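Local coordinates for signal transduction protein TRAP (Staphylococcus aureus, PDB 4AE5), which probably acts as a phosphorylation-dependent signal transducer that promotes agr activation, RNAIII synthesis and the expression of toxin and biofilm genes, at residues 21-26 / 45-49; 67-73 / 157-163; 98-104 / 116-121. One frame throughout, in Å; residues are numbered along the deposited sequence.

Contact 1. Residues 21-26 / 45-49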
loop_
_atom_site.group_PDB
_atom_site.type_symbol
_atom_site.label_atom_id
_atom_site.label_comp_id
_atom_site.label_asym_id
_atom_site.label_seq_id
_atom_site.Cartn_x
_atom_site.Cartn_y
_atom_site.Cartn_z
ATOM N N ASN A 21 -2.279 21.528 5.557
ATOM C CA ASN A 21 -3.417 21.130 4.698
ATOM C C ASN A 21 -4.449 20.366 5.494
ATOM O O ASN A 21 -4.691 19.192 5.220
ATOM C CB ASN A 21 -2.903 20.279 3.527
ATOM C CG ASN A 21 -2.017 21.065 2.579
ATOM O OD1 ASN A 21 -0.767 20.894 2.523
ATOM N ND2 ASN A 21 -2.635 21.957 1.855
ATOM N N PRO A 22 -5.049 21.027 6.498
ATOM C CA PRO A 22 -5.871 20.335 7.473
ATOM C C PRO A 22 -7.211 19.776 6.879
ATOM O O PRO A 22 -7.787 18.840 7.464
ATOM C CB PRO A 22 -6.132 21.421 8.527
ATOM C CG PRO A 22 -5.973 22.724 7.826
ATOM C CD PRO A 22 -5.239 22.498 6.535
ATOM N N THR A 23 -7.684 20.325 5.750
ATOM C CA THR A 23 -8.895 19.817 5.066
ATOM C C THR A 23 -8.707 18.471 4.277
ATOM O O THR A 23 -9.677 17.846 3.794
ATOM C CB THR A 23 -9.510 20.869 4.123
ATOM O OG1 THR A 23 -8.597 21.167 3.050
ATOM C CG2 THR A 23 -9.932 22.210 4.905
ATOM N N HIS A 24 -7.461 18.048 4.142
ATOM C CA HIS A 24 -7.083 16.852 3.461
ATOM C C HIS A 24 -6.754 15.784 4.464
ATOM O O HIS A 24 -6.047 16.056 5.470
ATOM C CB HIS A 24 -5.852 17.083 2.568
ATOM C CG HIS A 24 -6.187 17.805 1.284
ATOM N ND1 HIS A 24 -6.123 17.207 0.070
ATOM C CD2 HIS A 24 -6.671 19.096 1.070
ATOM C CE1 HIS A 24 -6.532 18.096 -0.881
ATOM N NE2 HIS A 24 -6.839 19.255 -0.261
ATOM N N GLN A 25 -7.177 14.556 4.134
ATOM C CA GLN A 25 -7.009 13.403 5.018
ATOM C C GLN A 25 -5.711 12.710 4.680
ATOM O O GLN A 25 -5.680 11.717 3.899
ATOM C CB GLN A 25 -8.169 12.413 4.824
ATOM C CG GLN A 25 -9.547 12.979 5.126
ATOM C CD GLN A 25 -10.395 13.188 3.856
ATOM O OE1 GLN A 25 -10.138 14.099 3.058
ATOM N NE2 GLN A 25 -11.414 12.329 3.663
ATOM N N LEU A 26 -4.636 13.185 5.300
ATOM C CA LEU A 26 -3.306 12.666 5.025
ATOM C C LEU A 26 -2.903 11.725 6.163
ATOM O O LEU A 26 -3.201 11.995 7.321
ATOM C CB LEU A 26 -2.321 13.840 4.863
ATOM C CG LEU A 26 -2.414 14.735 3.624
ATOM C CD1 LEU A 26 -1.940 16.142 3.916
ATOM C CD2 LEU A 26 -1.525 14.200 2.500
ATOM N N THR A 45 -4.666 16.345 -5.231
ATOM C CA THR A 45 -3.782 16.079 -4.080
ATOM C C THR A 45 -3.012 17.373 -3.691
ATOM O O THR A 45 -2.790 18.275 -4.538
ATOM C CB THR A 45 -2.765 14.930 -4.356
ATOM O OG1 THR A 45 -1.955 14.764 -3.190
ATOM C CG2 THR A 45 -1.846 15.289 -5.487
ATOM N N VAL A 46 -2.625 17.472 -2.423
ATOM C CA VAL A 46 -1.726 18.547 -1.977
ATOM C C VAL A 46 -0.228 18.165 -1.973
ATOM O O VAL A 46 0.629 18.961 -1.579
ATOM C CB VAL A 46 -2.143 19.104 -0.590
ATOM C CG1 VAL A 46 -3.455 19.879 -0.714
ATOM C CG2 VAL A 46 -2.226 17.980 0.456
ATOM N N LEU A 47 0.090 16.956 -2.426
ATOM C CA LEU A 47 1.475 16.483 -2.430
ATOM C C LEU A 47 2.132 16.918 -3.728
ATOM O O LEU A 47 1.438 17.024 -4.734
ATOM C CB LEU A 47 1.482 14.971 -2.290
ATOM C CG LEU A 47 0.887 14.490 -0.969
ATOM C CD1 LEU A 47 0.889 12.961 -0.928
ATOM C CD2 LEU A 47 1.708 15.083 0.173
ATOM N N LYS A 48 3.433 17.224 -3.721
ATOM C CA LYS A 48 4.144 17.677 -4.950
ATOM C C LYS A 48 5.054 16.574 -5.533
ATOM O O LYS A 48 5.794 15.917 -4.803
ATOM C CB LYS A 48 4.945 18.985 -4.724
ATOM C CG LYS A 48 4.210 20.032 -3.888
ATOM C CD LYS A 48 4.325 21.442 -4.474
ATOM C CE LYS A 48 5.670 22.129 -4.205
ATOM N NZ LYS A 48 5.585 23.185 -3.150
ATOM N N SER A 49 4.979 16.342 -6.839
ATOM C CA SER A 49 5.558 15.094 -7.394
ATOM C C SER A 49 5.386 13.714 -6.656
ATOM O O SER A 49 6.322 12.924 -6.563
#
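His24 and Val46 meet beside the carboxylate of Glu39, whose OE2 takes both Val46 N and Thr45 OG1 while its OE1 takes His24 ND1. The residues 45-47 form an ST turn, in which Leu47 N donates to Thr45 OG1 at 3.1 Å and almost straight (166°). The hydroxyl oxygen thus has partners both in its own loop and on strand 35-41 of the barrel. The facing loop, between helix 11-20 and strand 27-30, opens with a type I beta turn from Asn21 to His24. Here, as a worked case, two irregular loops share one carboxylate and meet through one valine side chain. With chi1 at -70°, Val46 CG1 lies anti to the carbonyl carbon and is carried over the imidazole of His24, 3.5 Å from the ring centroid and 13° off the normal, a CH-pi contact. Asn21 also packs its side chain against Val46. The other methyl of the valine points to the barrel side of the loop, where Val46 CG2 lies 3.9 Å from Leu26 CD1; deeper still, Leu26 and Leu47, both buried, run past each other in opposite senses and touch CD2 to CD2 at 4.1 Å.

Contact 2. Residues 67-73 / 157-163. With FMT (formic acid), chain E.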
loop_
_atom_site.group_PDB
_atom_site.type_symbol
_atom_site.label_atom_id
_atom_site.label_comp_id
_atom_site.label_asym_id
_atom_site.label_seq_id
_atom_site.Cartn_x
_atom_site.Cartn_y
_atom_site.Cartn_z
ATOM N N PHE A 67 -0.718 -0.472 11.552
ATOM C CA PHE A 67 0.565 -0.849 10.899
ATOM C C PHE A 67 0.213 -1.142 9.442
ATOM O O PHE A 67 -0.826 -1.725 9.153
ATOM C CB PHE A 67 1.080 -2.139 11.512
ATOM C CG PHE A 67 2.217 -2.778 10.762
ATOM C CD1 PHE A 67 3.535 -2.419 11.097
ATOM C CD2 PHE A 67 1.995 -3.752 9.754
ATOM C CE1 PHE A 67 4.603 -3.000 10.422
ATOM C CE2 PHE A 67 3.070 -4.310 9.056
ATOM C CZ PHE A 67 4.370 -3.932 9.398
ATOM N N TYR A 68 1.052 -0.715 8.524
ATOM C CA TYR A 68 0.863 -1.070 7.106
ATOM C C TYR A 68 2.105 -1.752 6.554
ATOM O O TYR A 68 3.239 -1.365 6.923
ATOM C CB TYR A 68 0.572 0.184 6.278
ATOM C CG TYR A 68 -0.756 0.777 6.632
ATOM C CD1 TYR A 68 -0.890 1.713 7.678
ATOM C CD2 TYR A 68 -1.888 0.388 5.949
ATOM C CE1 TYR A 68 -2.138 2.205 8.067
ATOM C CE2 TYR A 68 -3.137 0.878 6.284
ATOM C CZ TYR A 68 -3.249 1.842 7.347
ATOM O OH TYR A 68 -4.520 2.273 7.700
ATOM N N CYS A 69 1.910 -2.732 5.692
ATOM C CA CYS A 69 2.953 -3.166 4.789
ATOM C C CYS A 69 2.632 -2.774 3.332
ATOM O O CYS A 69 1.548 -3.116 2.853
ATOM C CB CYS A 69 3.147 -4.691 4.861
ATOM S SG CYS A 69 4.597 -5.266 3.890
ATOM N N ALA A 70 3.550 -2.061 2.699
ATOM C CA ALA A 70 3.537 -1.742 1.291
ATOM C C ALA A 70 4.377 -2.787 0.546
ATOM O O ALA A 70 5.592 -2.955 0.813
ATOM C CB ALA A 70 4.085 -0.349 1.024
ATOM N N ILE A 71 3.731 -3.502 -0.357
ATOM C CA ILE A 71 4.458 -4.519 -1.165
ATOM C C ILE A 71 4.638 -3.970 -2.547
ATOM O O ILE A 71 3.669 -3.602 -3.180
ATOM C CB ILE A 71 3.698 -5.865 -1.271
ATOM C CG1 ILE A 71 3.347 -6.319 0.140
ATOM C CG2 ILE A 71 4.534 -6.917 -2.066
ATOM C CD1 ILE A 71 2.363 -7.498 0.175
ATOM N N PHE A 72 5.874 -3.934 -3.021
ATOM C CA PHE A 72 6.123 -3.466 -4.386
ATOM C C PHE A 72 6.333 -4.671 -5.243
ATOM O O PHE A 72 7.149 -5.543 -4.875
ATOM C CB PHE A 72 7.382 -2.564 -4.423
ATOM C CG PHE A 72 7.155 -1.245 -3.755
ATOM C CD1 PHE A 72 7.159 -1.178 -2.374
ATOM C CD2 PHE A 72 6.943 -0.085 -4.490
ATOM C CE1 PHE A 72 6.979 0.031 -1.706
ATOM C CE2 PHE A 72 6.751 1.156 -3.816
ATOM C CZ PHE A 72 6.742 1.186 -2.434
ATOM N N ILE A 73 5.592 -4.761 -6.334
ATOM C CA ILE A 73 5.521 -5.919 -7.188
ATOM C C ILE A 73 5.923 -5.512 -8.606
ATOM O O ILE A 73 5.153 -4.969 -9.312
ATOM C CB ILE A 73 4.080 -6.478 -7.228
ATOM C CG1 ILE A 73 3.580 -6.781 -5.841
ATOM C CG2 ILE A 73 4.001 -7.707 -8.061
ATOM C CD1 ILE A 73 2.122 -6.636 -5.660
ATOM N N TYR A 157 11.142 -6.923 -6.080
ATOM C CA TYR A 157 10.102 -7.184 -5.098
ATOM C C TYR A 157 10.611 -6.863 -3.700
ATOM O O TYR A 157 11.679 -7.357 -3.245
ATOM C CB TYR A 157 9.562 -8.611 -5.210
ATOM C CG TYR A 157 8.520 -9.034 -4.216
ATOM C CD1 TYR A 157 8.855 -9.329 -2.895
ATOM C CD2 TYR A 157 7.148 -9.173 -4.615
ATOM C CE1 TYR A 157 7.844 -9.744 -1.981
ATOM C CE2 TYR A 157 6.168 -9.626 -3.732
ATOM C CZ TYR A 157 6.516 -9.899 -2.427
ATOM O OH TYR A 157 5.552 -10.342 -1.536
ATOM N N PHE A 158 9.867 -6.021 -2.987
ATOM C CA PHE A 158 10.188 -5.849 -1.569
ATOM C C PHE A 158 9.023 -5.248 -0.803
ATOM O O PHE A 158 8.035 -4.757 -1.414
ATOM C CB PHE A 158 11.464 -4.952 -1.398
ATOM C CG PHE A 158 11.171 -3.480 -1.370
ATOM C CD1 PHE A 158 10.881 -2.797 -2.539
ATOM C CD2 PHE A 158 11.231 -2.764 -0.166
ATOM C CE1 PHE A 158 10.588 -1.448 -2.503
ATOM C CE2 PHE A 158 10.964 -1.419 -0.128
ATOM C CZ PHE A 158 10.636 -0.763 -1.302
ATOM N N GLU A 159 9.164 -5.281 0.519
ATOM C CA GLU A 159 8.192 -4.776 1.498
ATOM C C GLU A 159 8.771 -3.533 2.187
ATOM O O GLU A 159 9.940 -3.539 2.620
ATOM C CB GLU A 159 7.961 -5.861 2.562
ATOM C CG GLU A 159 7.114 -7.013 2.020
ATOM C CD GLU A 159 6.701 -7.987 3.104
ATOM O OE1 GLU A 159 7.366 -8.010 4.142
ATOM O OE2 GLU A 159 5.711 -8.752 2.917
ATOM N N ARG A 160 8.001 -2.462 2.243
ATOM C CA ARG A 160 8.326 -1.363 3.149
ATOM C C ARG A 160 7.361 -1.341 4.299
ATOM O O ARG A 160 6.131 -1.058 4.121
ATOM C CB ARG A 160 8.238 -0.009 2.413
ATOM C CG ARG A 160 8.628 1.157 3.368
ATOM C CD ARG A 160 8.886 2.502 2.660
ATOM N NE ARG A 160 10.186 2.599 1.932
ATOM C CZ ARG A 160 10.257 2.694 0.604
ATOM N NH1 ARG A 160 9.108 2.751 -0.138
ATOM N NH2 ARG A 160 11.442 2.787 0.001
ATOM N N TYR A 161 7.856 -1.564 5.509
ATOM C CA TYR A 161 6.941 -1.484 6.696
ATOM C C TYR A 161 6.709 -0.017 7.127
ATOM O O TYR A 161 7.648 0.771 7.138
ATOM C CB TYR A 161 7.510 -2.241 7.894
ATOM C CG TYR A 161 7.462 -3.750 7.841
ATOM C CD1 TYR A 161 6.999 -4.446 6.719
ATOM C CD2 TYR A 161 7.910 -4.501 8.958
ATOM C CE1 TYR A 161 6.932 -5.856 6.714
ATOM C CE2 TYR A 161 7.895 -5.890 8.952
ATOM C CZ TYR A 161 7.399 -6.566 7.852
ATOM O OH TYR A 161 7.376 -7.949 7.875
ATOM N N LEU A 162 5.462 0.333 7.449
ATOM C CA LEU A 162 4.993 1.681 7.858
ATOM C C LEU A 162 4.426 1.599 9.271
ATOM O O LEU A 162 3.380 0.950 9.521
ATOM C CB LEU A 162 3.904 2.229 6.902
ATOM C CG LEU A 162 4.126 2.193 5.399
ATOM C CD1 LEU A 162 3.015 2.981 4.637
ATOM C CD2 LEU A 162 5.418 2.794 4.907
ATOM N N TYR A 163 5.148 2.189 10.227
ATOM C CA TYR A 163 4.706 2.232 11.638
ATOM C C TYR A 163 3.992 3.551 12.008
ATOM O O TYR A 163 4.352 4.613 11.498
ATOM C CB TYR A 163 5.900 2.023 12.626
ATOM C CG TYR A 163 6.667 0.739 12.435
ATOM C CD1 TYR A 163 7.610 0.647 11.453
ATOM C CD2 TYR A 163 6.424 -0.384 13.222
ATOM C CE1 TYR A 163 8.307 -0.518 11.214
ATOM C CE2 TYR A 163 7.134 -1.557 13.001
ATOM C CZ TYR A 163 8.063 -1.606 11.964
ATOM O OH TYR A 163 8.856 -2.741 11.751
HETATM C C FMT E . 5.063 2.985 0.690
HETATM O O1 FMT E . 4.156 3.230 -0.141
HETATM O O2 FMT E . 6.347 3.135 0.292
#
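Phe72 and Phe158 project from neighbouring antiparallel strands and lie side by side. Traced outward, Phe72 CB passes the backbone oxygen of Phe158 at 3.8 Å, CG lies against Phe158 CE1, and CD1 comes to 3.4 Å from that same CE1. The rings are nearly parallel, 8° between planes, but so offset that little of one lies over the other. Farther out, Phe72 CE1 lies by Phe158 CZ and the formic acid oxygen O2; at the tip, Phe72 CZ touches O2 too and sits 3.6 Å from Arg160 NH1, ring and guanidinium almost perpendicular. Arg160 NH1 donates to FMT O2 at 2.8 Å, near the guanidinium plane, while Arg160 NE forms a salt bridge with Asp33. Beneath these groups the backbones pair at Phe72, Ala70 and Tyr68; the bond from Phe72 N to Phe158 O is straight, at 2.8 Å. On the face of Cys69, Ile71 and Tyr161, the edge of Phe67 points at a face of Tyr161 (CZ to CG 3.5 Å) and a face of Tyr163, two T-shaped pairs. Helix 123-131 packs against this aromatic cluster. Such two-faced pairing fits the antiparallel alpha+beta barrel related to the ABM family, whose eight strands here close within one chain.

Contact 3. Residues 98-104 / 116-121. With FMT (formic acid), chain E.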
loop_
_atom_site.group_PDB
_atom_site.type_symbol
_atom_site.label_atom_id
_atom_site.label_comp_id
_atom_site.label_asym_id
_atom_site.label_seq_id
_atom_site.Cartn_x
_atom_site.Cartn_y
_atom_site.Cartn_z
ATOM N N GLY A 98 -6.945 -12.688 11.876
ATOM C CA GLY A 98 -6.760 -11.903 13.098
ATOM C C GLY A 98 -5.994 -10.615 12.851
ATOM O O GLY A 98 -4.997 -10.575 12.109
ATOM N N GLY A 99 -6.579 -9.519 13.302
ATOM C CA GLY A 99 -5.891 -8.204 13.162
ATOM C C GLY A 99 -6.012 -7.487 11.843
ATOM O O GLY A 99 -5.478 -6.361 11.684
ATOM N N PHE A 100 -6.730 -8.072 10.880
ATOM C CA PHE A 100 -6.843 -7.430 9.578
ATOM C C PHE A 100 -7.636 -6.109 9.685
ATOM O O PHE A 100 -8.712 -6.090 10.298
ATOM C CB PHE A 100 -7.574 -8.324 8.575
ATOM C CG PHE A 100 -7.866 -7.614 7.281
ATOM C CD1 PHE A 100 -6.947 -7.617 6.286
ATOM C CD2 PHE A 100 -9.090 -6.943 7.085
ATOM C CE1 PHE A 100 -7.155 -6.961 5.054
ATOM C CE2 PHE A 100 -9.331 -6.321 5.865
ATOM C CZ PHE A 100 -8.376 -6.319 4.868
ATOM N N LYS A 101 -7.163 -5.061 9.018
ATOM C CA LYS A 101 -7.875 -3.762 9.023
ATOM C C LYS A 101 -8.258 -3.307 7.602
ATOM O O LYS A 101 -9.384 -2.868 7.361
ATOM C CB LYS A 101 -7.011 -2.680 9.729
ATOM C CG LYS A 101 -6.709 -2.977 11.221
ATOM C CD LYS A 101 -8.030 -3.165 12.046
ATOM C CE LYS A 101 -7.727 -3.692 13.448
ATOM N NZ LYS A 101 -8.776 -3.375 14.478
ATOM N N SER A 102 -7.300 -3.324 6.687
ATOM C CA SER A 102 -7.532 -2.824 5.341
ATOM C C SER A 102 -6.692 -3.453 4.259
ATOM O O SER A 102 -5.587 -4.033 4.473
ATOM C CB SER A 102 -7.374 -1.256 5.356
ATOM O OG SER A 102 -6.010 -0.962 5.677
ATOM N N TYR A 103 -7.106 -3.223 3.035
ATOM C CA TYR A 103 -6.401 -3.723 1.854
ATOM C C TYR A 103 -6.573 -2.703 0.695
ATOM O O TYR A 103 -7.688 -2.134 0.518
ATOM C CB TYR A 103 -7.081 -5.014 1.379
ATOM C CG TYR A 103 -6.570 -5.575 0.098
ATOM C CD1 TYR A 103 -5.262 -6.020 -0.005
ATOM C CD2 TYR A 103 -7.373 -5.665 -1.024
ATOM C CE1 TYR A 103 -4.763 -6.619 -1.161
ATOM C CE2 TYR A 103 -6.869 -6.212 -2.191
ATOM C CZ TYR A 103 -5.588 -6.711 -2.251
ATOM O OH TYR A 103 -5.080 -7.276 -3.392
ATOM N N ARG A 104 -5.507 -2.498 -0.056
ATOM C CA ARG A 104 -5.490 -1.743 -1.320
ATOM C C ARG A 104 -4.633 -2.400 -2.374
ATOM O O ARG A 104 -3.402 -2.687 -2.162
ATOM C CB ARG A 104 -5.018 -0.276 -1.144
ATOM C CG ARG A 104 -5.762 0.665 -0.190
ATOM C CD ARG A 104 -7.204 0.955 -0.723
ATOM N NE ARG A 104 -7.890 1.963 0.110
ATOM C CZ ARG A 104 -8.579 1.677 1.211
ATOM N NH1 ARG A 104 -8.684 0.414 1.660
ATOM N NH2 ARG A 104 -9.202 2.648 1.871
ATOM N N ILE A 116 0.694 -3.034 -3.241
ATOM C CA ILE A 116 -0.386 -3.490 -2.359
ATOM C C ILE A 116 -0.117 -2.809 -0.983
ATOM O O ILE A 116 1.035 -2.820 -0.531
ATOM C CB ILE A 116 -0.423 -5.013 -2.176
ATOM C CG1 ILE A 116 -1.039 -5.639 -3.459
ATOM C CG2 ILE A 116 -1.267 -5.386 -0.890
ATOM C CD1 ILE A 116 -0.749 -7.144 -3.529
ATOM N N TYR A 117 -1.150 -2.226 -0.370
ATOM C CA TYR A 117 -1.117 -1.940 1.075
ATOM C C TYR A 117 -1.927 -2.983 1.832
ATOM O O TYR A 117 -3.114 -3.152 1.531
ATOM C CB TYR A 117 -1.692 -0.539 1.439
ATOM C CG TYR A 117 -0.851 0.732 1.097
ATOM C CD1 TYR A 117 0.504 0.644 0.695
ATOM C CD2 TYR A 117 -1.391 2.015 1.199
ATOM C CE1 TYR A 117 1.253 1.795 0.387
ATOM C CE2 TYR A 117 -0.606 3.181 0.912
ATOM C CZ TYR A 117 0.699 3.049 0.515
ATOM O OH TYR A 117 1.493 4.156 0.204
ATOM N N PHE A 118 -1.329 -3.586 2.886
ATOM C CA PHE A 118 -2.020 -4.364 3.883
ATOM C C PHE A 118 -1.951 -3.571 5.172
ATOM O O PHE A 118 -0.858 -3.176 5.641
ATOM C CB PHE A 118 -1.436 -5.773 4.066
ATOM C CG PHE A 118 -1.916 -6.789 3.055
ATOM C CD1 PHE A 118 -3.281 -7.195 2.992
ATOM C CD2 PHE A 118 -1.001 -7.351 2.127
ATOM C CE1 PHE A 118 -3.683 -8.207 2.084
ATOM C CE2 PHE A 118 -1.409 -8.355 1.232
ATOM C CZ PHE A 118 -2.790 -8.706 1.171
ATOM N N GLY A 119 -3.122 -3.229 5.684
ATOM C CA GLY A 119 -3.247 -2.605 7.008
ATOM C C GLY A 119 -3.640 -3.610 8.071
ATOM O O GLY A 119 -4.655 -4.342 7.962
ATOM N N PHE A 120 -2.874 -3.635 9.149
ATOM C CA PHE A 120 -3.227 -4.574 10.256
ATOM C C PHE A 120 -3.123 -3.861 11.604
ATOM O O PHE A 120 -2.536 -2.766 11.686
ATOM C CB PHE A 120 -2.274 -5.787 10.222
ATOM C CG PHE A 120 -2.708 -6.918 9.350
ATOM C CD1 PHE A 120 -2.565 -6.822 7.949
ATOM C CD2 PHE A 120 -3.249 -8.065 9.881
ATOM C CE1 PHE A 120 -2.926 -7.852 7.146
ATOM C CE2 PHE A 120 -3.637 -9.108 9.064
ATOM C CZ PHE A 120 -3.510 -9.001 7.700
ATOM N N ALA A 121 -3.677 -4.505 12.670
ATOM C CA ALA A 121 -3.572 -3.990 14.076
ATOM C C ALA A 121 -2.131 -3.623 14.437
ATOM O O ALA A 121 -1.875 -2.567 15.014
ATOM C CB ALA A 121 -4.113 -5.047 15.102
HETATM C C FMT E . 5.063 2.985 0.690
HETATM O O1 FMT E . 4.156 3.230 -0.141
HETATM O O2 FMT E . 6.347 3.135 0.292
HETATM O O HOH W 1 -4.724 -0.739 3.159
#
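Phe100 swings its CG away from the backbone N (chi1 172°), whereas the CG of Phe120 stays beside its own N (chi1 -88°), and the two rings meet edge-to-face. Their planes stand at 87°, with Phe100 CD1 4.0 Å from Phe120 CZ, and the CA of Phe100 rests over one Phe120 face. Next along the strands a classic beta bulge interrupts the hairpin. Gly119 O accepts two backbone bonds, from Lys101 N at 2.8 Å and Ser102 N at 3.1 Å, both donors tilted to the same face of its carbonyl plane. The extra residue shifts the register by one and, as classic bulges do, probably accentuates the local twist of the strand. Ser102 OG packs 3.5 Å from Gly119 CA and hydrogen-bonds a water. Beyond the bulge Tyr103 and Phe118 lie side by side with their planes inclined, CD1 of Tyr103 3.4 Å from CE1 of Phe118, on the face toward Phe129 and Phe139. Tyr117 points instead to the barrel interior, where its OH donates to FMT O1 at 2.8 Å and is also hydrogen-bonded to Thr6. The formic acid, probably from the crystallisation liquor, is also bonded by Tyr8, Lys115 and Arg160; this gathering suggests a polar, probably positively charged interior pocket able to take a small anion.

In the fold
Contacts 2 and 3 belong to one continuous stretch of the barrel wall: strands 67-73 and 114-120 are neighbours, joined by backbone bonds such as Ile71 N to Ile116 O, and contact 3 is nested in the loop that contact 2 closes. Their centres lie about 11 Å apart, and they share the formic acid in the interior and a helix-covered aromatic layer outside. Contact 3 is the more buried, and its bulge contrasts with the regular pairing of contact 2. Contact 1 is peripheral, about 17 Å from the centre of the chain, and joins loops at the edge of the barrel by side chains and a shared carboxylate where the other two rely on strand-to-strand backbone bonds.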